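Local coordinates for thiamine-binding periplasmic protein (Escherichia coli, PDB 2QRY) that binds thiamine, thiamine phosphate and thiamine diphosphate with high affinity in the periplasm as the solute-binding component of the ThiBPQ import transporter, at residues 217-229 with 283-296. Numbering follows the deposited sequence.
Sequences SYTTSPAYHILEE and WMYPVANVTLPAGF. With TPS (thiamin phosphate), chain E.
A chi1 of 164° swings the Tyr-224 ring away from its own backbone N, and one of -58° turns the Trp-283 indole away from its carbonyl carbon; the tyrosine edge meets the indole face in an offset edge-to-face pair with the five-membered ring, planes at 86°. Tyr-224 CD1 lies 3.5 Å from Trp-283 NE1. Tyr-224 CA sits squarely over the indole six-membered ring, 3.4 Å from its centroid, a CH-pi contact in which the indole lies face-on to the helix 221-229 backbone. Leu-227 CB lies at the indole edge near CH2, and Glu-228 CG comes within 3.6 Å of CZ2. Leu-227 CD2 presses tightly on Pro-293 CB (3.4 Å), while Ala-223 CB fits between Trp-283 CE3 and Phe-296 CE1. Thr-220 splits its branches: OG1 donates to Trp-283 O at 2.6 Å, from above the carbonyl plane, and CG2 makes a CH-pi contact over the Tyr-285 face. A water joins Thr-219 OG1 to Tyr-285 OH. The selenium of selenomethionine Met-284 rests over one face of Tyr-218, 3.9 Å from the ring centroid, a Met-aromatic contact; Tyr-218 OH bonds Gln-246. Ser-221 OG accepts hydrogen bonds from Ser-217 OG and Tyr-218 N, consistent with its own proton going to the ligand. Helix, strand end and loop together give one largely apolar side of the thiamin phosphate pocket, with Ser-221 OG donating to pyrimidine N1A (2.9 Å).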
ATOM      1  N   SER A 217      -6.280   1.353   7.321  1.00 17.35           N
ATOM      2  CA  SER A 217      -6.334   1.837   5.945  1.00 18.61           C
ATOM      3  C   SER A 217      -5.313   2.965   5.741  1.00 19.41           C
ATOM      4  O   SER A 217      -4.169   2.843   6.183  1.00 21.20           O
ATOM      5  CB  SER A 217      -7.752   2.319   5.606  1.00 17.31           C
ATOM      6  OG  SER A 217      -7.932   2.428   4.203  1.00 16.15           O
ATOM      7  N   TYR A 218      -5.717   4.059   5.096  1.00 18.46           N
ATOM      8  CA  TYR A 218      -4.798   5.169   4.838  1.00 18.36           C
ATOM      9  C   TYR A 218      -5.302   6.562   5.225  1.00 19.44           C
ATOM     10  O   TYR A 218      -6.508   6.815   5.230  1.00 21.25           O
ATOM     11  CB  TYR A 218      -4.424   5.201   3.360  1.00 17.96           C
ATOM     12  CG  TYR A 218      -3.616   4.015   2.895  1.00 18.16           C
ATOM     13  CD1 TYR A 218      -4.230   2.795   2.616  1.00 16.38           C
ATOM     14  CD2 TYR A 218      -2.236   4.123   2.703  1.00 17.10           C
ATOM     15  CE1 TYR A 218      -3.494   1.717   2.146  1.00 18.82           C
ATOM     16  CE2 TYR A 218      -1.486   3.041   2.238  1.00 18.19           C
ATOM     17  CZ  TYR A 218      -2.125   1.845   1.960  1.00 18.22           C
ATOM     18  OH  TYR A 218      -1.406   0.777   1.491  1.00 18.62           O
ATOM     19  N   THR A 219      -4.372   7.472   5.517  1.00 16.98           N
ATOM     20  CA  THR A 219      -4.748   8.835   5.897  1.00 18.47           C
ATOM     21  C   THR A 219      -5.539   9.504   4.785  1.00 18.33           C
ATOM     22  O   THR A 219      -6.202  10.506   5.013  1.00 19.59           O
ATOM     23  CB  THR A 219      -3.518   9.742   6.186  1.00 18.00           C
ATOM     24  OG1 THR A 219      -2.651   9.769   5.042  1.00 15.99           O
ATOM     25  CG2 THR A 219      -2.759   9.247   7.402  1.00 18.91           C
ATOM     26  N   THR A 220      -5.462   8.934   3.587  1.00 18.23           N
ATOM     27  CA  THR A 220      -6.140   9.474   2.416  1.00 18.50           C
ATOM     28  C   THR A 220      -7.480   8.803   2.101  1.00 19.96           C
ATOM     29  O   THR A 220      -8.207   9.239   1.204  1.00 18.18           O
ATOM     30  CB  THR A 220      -5.232   9.361   1.163  1.00 18.90           C
ATOM     31  OG1 THR A 220      -4.653   8.048   1.109  1.00 18.57           O
ATOM     32  CG2 THR A 220      -4.113  10.416   1.204  1.00 15.20           C
ATOM     33  N   SER A 221      -7.816   7.749   2.835  1.00 19.54           N
ATOM     34  CA  SER A 221      -9.069   7.053   2.576  1.00 19.89           C
ATOM     35  C   SER A 221     -10.301   7.954   2.680  1.00 20.41           C
ATOM     36  O   SER A 221     -11.254   7.796   1.918  1.00 19.90           O
ATOM     37  CB  SER A 221      -9.219   5.854   3.520  1.00 20.12           C
ATOM     38  OG  SER A 221      -8.233   4.877   3.244  1.00 17.60           O
ATOM     39  N   PRO A 222     -10.304   8.909   3.623  1.00 19.89           N
ATOM     40  CA  PRO A 222     -11.494   9.765   3.714  1.00 19.16           C
ATOM     41  C   PRO A 222     -11.768  10.525   2.423  1.00 20.04           C
ATOM     42  O   PRO A 222     -12.921  10.797   2.085  1.00 19.97           O
ATOM     43  CB  PRO A 222     -11.167  10.692   4.881  1.00 19.16           C
ATOM     44  CG  PRO A 222     -10.311   9.808   5.780  1.00 20.28           C
ATOM     45  CD  PRO A 222      -9.396   9.133   4.764  1.00 20.27           C
ATOM     46  N   ALA A 223     -10.704  10.853   1.700  1.00 19.89           N
ATOM     47  CA  ALA A 223     -10.827  11.585   0.446  1.00 21.55           C
ATOM     48  C   ALA A 223     -11.728  10.856  -0.551  1.00 23.93           C
ATOM     49  O   ALA A 223     -12.429  11.493  -1.347  1.00 23.72           O
ATOM     50  CB  ALA A 223      -9.452  11.816  -0.163  1.00 20.52           C
ATOM     51  N   TYR A 224     -11.710   9.524  -0.528  1.00 25.05           N
ATOM     52  CA  TYR A 224     -12.573   8.777  -1.446  1.00 25.69           C
ATOM     53  C   TYR A 224     -14.031   9.139  -1.193  1.00 25.73           C
ATOM     54  O   TYR A 224     -14.771   9.472  -2.122  1.00 26.94           O
ATOM     55  CB  TYR A 224     -12.432   7.267  -1.269  1.00 25.46           C
ATOM     56  CG  TYR A 224     -13.573   6.526  -1.928  1.00 25.83           C
ATOM     57  CD1 TYR A 224     -13.633   6.400  -3.316  1.00 25.83           C
ATOM     58  CD2 TYR A 224     -14.645   6.037  -1.172  1.00 25.62           C
ATOM     59  CE1 TYR A 224     -14.731   5.813  -3.940  1.00 25.70           C
ATOM     60  CE2 TYR A 224     -15.748   5.451  -1.785  1.00 26.40           C
ATOM     61  CZ  TYR A 224     -15.785   5.344  -3.172  1.00 27.01           C
ATOM     62  OH  TYR A 224     -16.882   4.784  -3.793  1.00 27.55           O
ATOM     63  N   HIS A 225     -14.442   9.059   0.068  1.00 23.79           N
ATOM     64  CA  HIS A 225     -15.812   9.367   0.431  1.00 23.22           C
ATOM     65  C   HIS A 225     -16.180  10.832   0.221  1.00 25.00           C
ATOM     66  O   HIS A 225     -17.296  11.143  -0.194  1.00 25.94           O
ATOM     67  CB  HIS A 225     -16.074   8.957   1.876  1.00 22.30           C
ATOM     68  CG  HIS A 225     -15.924   7.486   2.120  1.00 22.95           C
ATOM     69  ND1 HIS A 225     -14.732   6.911   2.508  1.00 24.20           N
ATOM     70  CD2 HIS A 225     -16.811   6.470   2.008  1.00 21.68           C
ATOM     71  CE1 HIS A 225     -14.894   5.605   2.625  1.00 23.43           C
ATOM     72  NE2 HIS A 225     -16.147   5.313   2.329  1.00 22.65           N
ATOM     73  N   ILE A 226     -15.248  11.737   0.490  1.00 26.61           N
ATOM     74  CA  ILE A 226     -15.526  13.154   0.303  1.00 28.57           C
ATOM     75  C   ILE A 226     -15.857  13.477  -1.160  1.00 30.55           C
ATOM     76  O   ILE A 226     -16.933  13.982  -1.461  1.00 30.72           O
ATOM     77  CB  ILE A 226     -14.325  14.023   0.739  1.00 28.03           C
ATOM     78  CG1 ILE A 226     -14.063  13.838   2.237  1.00 26.48           C
ATOM     79  CG2 ILE A 226     -14.605  15.494   0.429  1.00 28.75           C
ATOM     80  CD1 ILE A 226     -12.847  14.609   2.753  1.00 23.43           C
ATOM     81  N   LEU A 227     -14.934  13.169  -2.065  1.00 33.13           N
ATOM     82  CA  LEU A 227     -15.115  13.456  -3.491  1.00 34.60           C
ATOM     83  C   LEU A 227     -16.161  12.612  -4.232  1.00 34.82           C
ATOM     84  O   LEU A 227     -17.002  13.149  -4.958  1.00 33.11           O
ATOM     85  CB  LEU A 227     -13.772  13.326  -4.231  1.00 36.21           C
ATOM     86  CG  LEU A 227     -12.648  14.347  -3.992  1.00 39.19           C
ATOM     87  CD1 LEU A 227     -11.944  14.098  -2.658  1.00 37.51           C
ATOM     88  CD2 LEU A 227     -11.643  14.244  -5.136  1.00 40.11           C
ATOM     89  N   GLU A 228     -16.106  11.296  -4.046  1.00 33.90           N
ATOM     90  CA  GLU A 228     -17.012  10.382  -4.733  1.00 34.36           C
ATOM     91  C   GLU A 228     -18.430  10.271  -4.173  1.00 34.17           C
ATOM     92  O   GLU A 228     -19.373  10.038  -4.927  1.00 32.12           O
ATOM     93  CB  GLU A 228     -16.391   8.985  -4.780  1.00 37.02           C
ATOM     94  CG  GLU A 228     -15.044   8.916  -5.474  1.00 39.68           C
ATOM     95  CD  GLU A 228     -15.114   9.377  -6.915  1.00 42.07           C
ATOM     96  OE1 GLU A 228     -16.106   9.040  -7.595  1.00 43.37           O
ATOM     97  OE2 GLU A 228     -14.173  10.065  -7.371  1.00 42.30           O
ATOM     98  N   GLU A 229     -18.588  10.426  -2.863  1.00 34.15           N
ATOM     99  CA  GLU A 229     -19.912  10.313  -2.262  1.00 34.97           C
ATOM    100  C   GLU A 229     -20.380  11.594  -1.566  1.00 35.87           C
ATOM    101  O   GLU A 229     -21.482  11.644  -1.024  1.00 35.11           O
ATOM    102  CB  GLU A 229     -19.924   9.145  -1.269  1.00 36.14           C
ATOM    103  CG  GLU A 229     -19.333   7.855  -1.836  1.00 36.46           C
ATOM    104  CD  GLU A 229     -19.450   6.676  -0.890  1.00 38.22           C
ATOM    105  OE1 GLU A 229     -19.096   6.824   0.299  1.00 38.13           O
ATOM    106  OE2 GLU A 229     -19.884   5.594  -1.342  1.00 39.76           O
ATOM    107  N   TRP A 283      -6.237   6.858  -4.492  1.00 18.64           N
ATOM    108  CA  TRP A 283      -6.392   7.603  -3.249  1.00 19.46           C
ATOM    109  C   TRP A 283      -5.107   7.552  -2.420  1.00 19.42           C
ATOM    110  O   TRP A 283      -5.068   7.049  -1.299  1.00 19.56           O
ATOM    111  CB  TRP A 283      -7.590   7.052  -2.472  1.00 19.96           C
ATOM    112  CG  TRP A 283      -8.831   7.145  -3.295  1.00 22.26           C
ATOM    113  CD1 TRP A 283      -9.420   6.142  -4.016  1.00 21.88           C
ATOM    114  CD2 TRP A 283      -9.560   8.339  -3.601  1.00 21.39           C
ATOM    115  NE1 TRP A 283     -10.464   6.640  -4.755  1.00 20.68           N
ATOM    116  CE2 TRP A 283     -10.573   7.985  -4.521  1.00 22.15           C
ATOM    117  CE3 TRP A 283      -9.451   9.676  -3.192  1.00 21.89           C
ATOM    118  CZ2 TRP A 283     -11.475   8.923  -5.038  1.00 21.77           C
ATOM    119  CZ3 TRP A 283     -10.346  10.609  -3.706  1.00 21.75           C
ATOM    120  CH2 TRP A 283     -11.346  10.225  -4.622  1.00 21.58           C
HETATM  121  N   MSE A 284      -4.054   8.086  -3.016  1.00 22.12           N
HETATM  122  CA  MSE A 284      -2.728   8.144  -2.420  1.00 23.03           C
HETATM  123  C   MSE A 284      -2.086   9.421  -2.958  1.00 23.85           C
HETATM  124  O   MSE A 284      -2.596  10.017  -3.908  1.00 23.48           O
HETATM  125  CB  MSE A 284      -1.904   6.932  -2.878  1.00 25.88           C
HETATM  126  CG  MSE A 284      -2.394   5.585  -2.372  1.00 25.09           C
HETATM  127 SE   MSE A 284      -2.058   5.349  -0.480  1.00 32.71          SE
HETATM  128  CE  MSE A 284      -0.207   4.750  -0.578  1.00 24.67           C
ATOM    129  N   TYR A 285      -0.973   9.842  -2.365  1.00 24.63           N
ATOM    130  CA  TYR A 285      -0.284  11.044  -2.835  1.00 26.29           C
ATOM    131  C   TYR A 285       0.613  10.674  -4.016  1.00 28.02           C
ATOM    132  O   TYR A 285       1.381   9.714  -3.947  1.00 28.74           O
ATOM    133  CB  TYR A 285       0.559  11.660  -1.713  1.00 23.76           C
ATOM    134  CG  TYR A 285      -0.261  12.201  -0.568  1.00 22.28           C
ATOM    135  CD1 TYR A 285      -1.032  13.353  -0.719  1.00 21.35           C
ATOM    136  CD2 TYR A 285      -0.286  11.548   0.664  1.00 23.11           C
ATOM    137  CE1 TYR A 285      -1.809  13.843   0.329  1.00 19.62           C
ATOM    138  CE2 TYR A 285      -1.059  12.029   1.720  1.00 22.07           C
ATOM    139  CZ  TYR A 285      -1.818  13.177   1.543  1.00 20.38           C
ATOM    140  OH  TYR A 285      -2.589  13.644   2.577  1.00 20.69           O
ATOM    141  N   PRO A 286       0.518  11.430  -5.121  1.00 29.71           N
ATOM    142  CA  PRO A 286       1.321  11.183  -6.321  1.00 29.91           C
ATOM    143  C   PRO A 286       2.810  11.368  -6.071  1.00 30.39           C
ATOM    144  O   PRO A 286       3.224  12.028  -5.113  1.00 29.98           O
ATOM    145  CB  PRO A 286       0.783  12.206  -7.319  1.00 30.25           C
ATOM    146  CG  PRO A 286      -0.608  12.443  -6.856  1.00 30.35           C
ATOM    147  CD  PRO A 286      -0.444  12.517  -5.364  1.00 30.06           C
ATOM    148  N   VAL A 287       3.610  10.786  -6.952  1.00 30.64           N
ATOM    149  CA  VAL A 287       5.052  10.870  -6.844  1.00 33.67           C
ATOM    150  C   VAL A 287       5.569  12.049  -7.678  1.00 35.76           C
ATOM    151  O   VAL A 287       6.694  12.512  -7.490  1.00 36.12           O
ATOM    152  CB  VAL A 287       5.693   9.541  -7.296  1.00 31.31           C
ATOM    153  CG1 VAL A 287       5.588   9.385  -8.792  1.00 31.06           C
ATOM    154  CG2 VAL A 287       7.105   9.478  -6.833  1.00 32.65           C
ATOM    155  N   ALA A 288       4.733  12.529  -8.596  1.00 37.80           N
ATOM    156  CA  ALA A 288       5.070  13.677  -9.435  1.00 40.84           C
ATOM    157  C   ALA A 288       4.215  14.839  -8.945  1.00 43.37           C
ATOM    158  O   ALA A 288       3.106  14.630  -8.453  1.00 44.10           O
ATOM    159  CB  ALA A 288       4.761  13.382 -10.893  1.00 40.69           C
ATOM    160  N   ASN A 289       4.729  16.058  -9.080  1.00 45.70           N
ATOM    161  CA  ASN A 289       4.014  17.251  -8.637  1.00 47.49           C
ATOM    162  C   ASN A 289       2.768  17.562  -9.462  1.00 49.00           C
ATOM    163  O   ASN A 289       2.689  18.605 -10.110  1.00 50.87           O
ATOM    164  CB  ASN A 289       4.958  18.459  -8.644  1.00 47.29           C
ATOM    165  N   VAL A 290       1.798  16.653  -9.439  1.00 50.42           N
ATOM    166  CA  VAL A 290       0.546  16.852 -10.161  1.00 51.09           C
ATOM    167  C   VAL A 290      -0.391  17.599  -9.212  1.00 51.67           C
ATOM    168  O   VAL A 290      -0.063  17.791  -8.040  1.00 52.60           O
ATOM    169  CB  VAL A 290      -0.083  15.499 -10.576  1.00 51.62           C
ATOM    170  CG1 VAL A 290      -0.243  14.609  -9.368  1.00 51.62           C
ATOM    171  CG2 VAL A 290      -1.432  15.724 -11.237  1.00 51.64           C
ATOM    172  N   THR A 291      -1.547  18.030  -9.703  1.00 51.09           N
ATOM    173  CA  THR A 291      -2.474  18.763  -8.854  1.00 51.47           C
ATOM    174  C   THR A 291      -3.401  17.832  -8.084  1.00 50.66           C
ATOM    175  O   THR A 291      -4.091  16.999  -8.674  1.00 51.03           O
ATOM    176  CB  THR A 291      -3.327  19.755  -9.678  1.00 52.81           C
ATOM    177  OG1 THR A 291      -4.204  19.031 -10.552  1.00 54.34           O
ATOM    178  CG2 THR A 291      -2.425  20.664 -10.511  1.00 53.33           C
ATOM    179  N   LEU A 292      -3.405  17.971  -6.762  1.00 48.92           N
ATOM    180  CA  LEU A 292      -4.260  17.148  -5.923  1.00 46.79           C
ATOM    181  C   LEU A 292      -5.691  17.653  -6.029  1.00 46.34           C
ATOM    182  O   LEU A 292      -5.932  18.859  -6.099  1.00 46.96           O
ATOM    183  CB  LEU A 292      -3.800  17.203  -4.466  1.00 45.18           C
ATOM    184  CG  LEU A 292      -2.361  16.777  -4.173  1.00 43.82           C
ATOM    185  CD1 LEU A 292      -2.159  16.699  -2.667  1.00 42.24           C
ATOM    186  CD2 LEU A 292      -2.080  15.437  -4.810  1.00 43.60           C
ATOM    187  N   PRO A 293      -6.662  16.733  -6.051  1.00 46.05           N
ATOM    188  CA  PRO A 293      -8.078  17.094  -6.149  1.00 45.28           C
ATOM    189  C   PRO A 293      -8.505  17.930  -4.960  1.00 44.51           C
ATOM    190  O   PRO A 293      -8.015  17.731  -3.847  1.00 43.19           O
ATOM    191  CB  PRO A 293      -8.783  15.737  -6.149  1.00 46.27           C
ATOM    192  CG  PRO A 293      -7.755  14.808  -6.717  1.00 46.24           C
ATOM    193  CD  PRO A 293      -6.498  15.271  -6.033  1.00 46.55           C
ATOM    194  N   ALA A 294      -9.409  18.875  -5.190  1.00 44.12           N
ATOM    195  CA  ALA A 294      -9.909  19.683  -4.090  1.00 42.86           C
ATOM    196  C   ALA A 294     -10.539  18.634  -3.186  1.00 42.30           C
ATOM    197  O   ALA A 294     -11.218  17.727  -3.671  1.00 44.39           O
ATOM    198  CB  ALA A 294     -10.960  20.664  -4.587  1.00 42.89           C
ATOM    199  N   GLY A 295     -10.305  18.734  -1.885  1.00 40.13           N
ATOM    200  CA  GLY A 295     -10.859  17.754  -0.970  1.00 36.83           C
ATOM    201  C   GLY A 295      -9.748  17.111  -0.171  1.00 35.23           C
ATOM    202  O   GLY A 295      -9.923  16.783   1.003  1.00 34.41           O
ATOM    203  N   PHE A 296      -8.598  16.924  -0.814  1.00 33.16           N
ATOM    204  CA  PHE A 296      -7.448  16.338  -0.143  1.00 33.04           C
ATOM    205  C   PHE A 296      -6.977  17.253   0.984  1.00 32.58           C
ATOM    206  O   PHE A 296      -6.382  16.789   1.957  1.00 31.39           O
ATOM    207  CB  PHE A 296      -6.297  16.116  -1.133  1.00 33.45           C
ATOM    208  CG  PHE A 296      -6.210  14.710  -1.671  1.00 33.36           C
ATOM    209  CD1 PHE A 296      -7.315  14.097  -2.261  1.00 33.39           C
ATOM    210  CD2 PHE A 296      -5.013  14.004  -1.608  1.00 32.72           C
ATOM    211  CE1 PHE A 296      -7.224  12.801  -2.782  1.00 30.45           C
ATOM    212  CE2 PHE A 296      -4.914  12.714  -2.126  1.00 31.25           C
ATOM    213  CZ  PHE A 296      -6.023  12.114  -2.714  1.00 31.15           C
TER
HETATM  214  CM2 TPS E 400     -10.888   4.349  -0.048  1.00 16.66           C
HETATM  215  N3  TPS E 400      -5.083   1.455  -1.115  1.00 21.75           N
HETATM  216  C2  TPS E 400      -6.034   0.633  -0.716  1.00 22.35           C
HETATM  217  S1  TPS E 400      -5.248  -0.895  -0.591  1.00 22.37           S
HETATM  218  C5  TPS E 400      -3.630  -0.374  -1.083  1.00 21.14           C
HETATM  219  C4  TPS E 400      -3.826   0.970  -1.318  1.00 21.84           C
HETATM  220  CM4 TPS E 400      -2.671   1.855  -1.775  1.00 22.85           C
HETATM  221  C6  TPS E 400      -2.445  -1.285  -1.165  1.00 23.99           C
HETATM  222  C7  TPS E 400      -3.093  -2.633  -0.851  1.00 25.37           C
HETATM  223  O7  TPS E 400      -2.182  -3.723  -0.803  1.00 31.10           O
HETATM  224  N1A TPS E 400      -8.489   4.203   0.479  1.00 18.69           N
HETATM  225  C2A TPS E 400      -9.467   3.973  -0.401  1.00 18.59           C
HETATM  226  N3A TPS E 400      -9.210   3.416  -1.583  1.00 15.76           N
HETATM  227  C4A TPS E 400      -7.955   3.063  -1.937  1.00 17.52           C
HETATM  228  N4A TPS E 400      -7.719   2.482  -3.169  1.00 17.56           N
HETATM  229  C5A TPS E 400      -6.881   3.293  -1.019  1.00 19.40           C
HETATM  230  C6A TPS E 400      -7.213   3.884   0.211  1.00 19.13           C
HETATM  231  C7A TPS E 400      -5.410   2.920  -1.327  1.00 19.07           C
HETATM  232  P1  TPS E 400      -3.062  -5.038  -0.471  1.00 24.68           P
HETATM  233  O1  TPS E 400      -3.878  -4.798   0.830  1.00 27.25           O
HETATM  234  O2  TPS E 400      -2.151  -6.328  -0.359  1.00 31.77           O
HETATM  235  O3  TPS E 400      -4.060  -5.255  -1.628  1.00 24.66           O
HETATM  236  O   HOH W   1      -2.287  12.469   4.935  1.00 25.35           O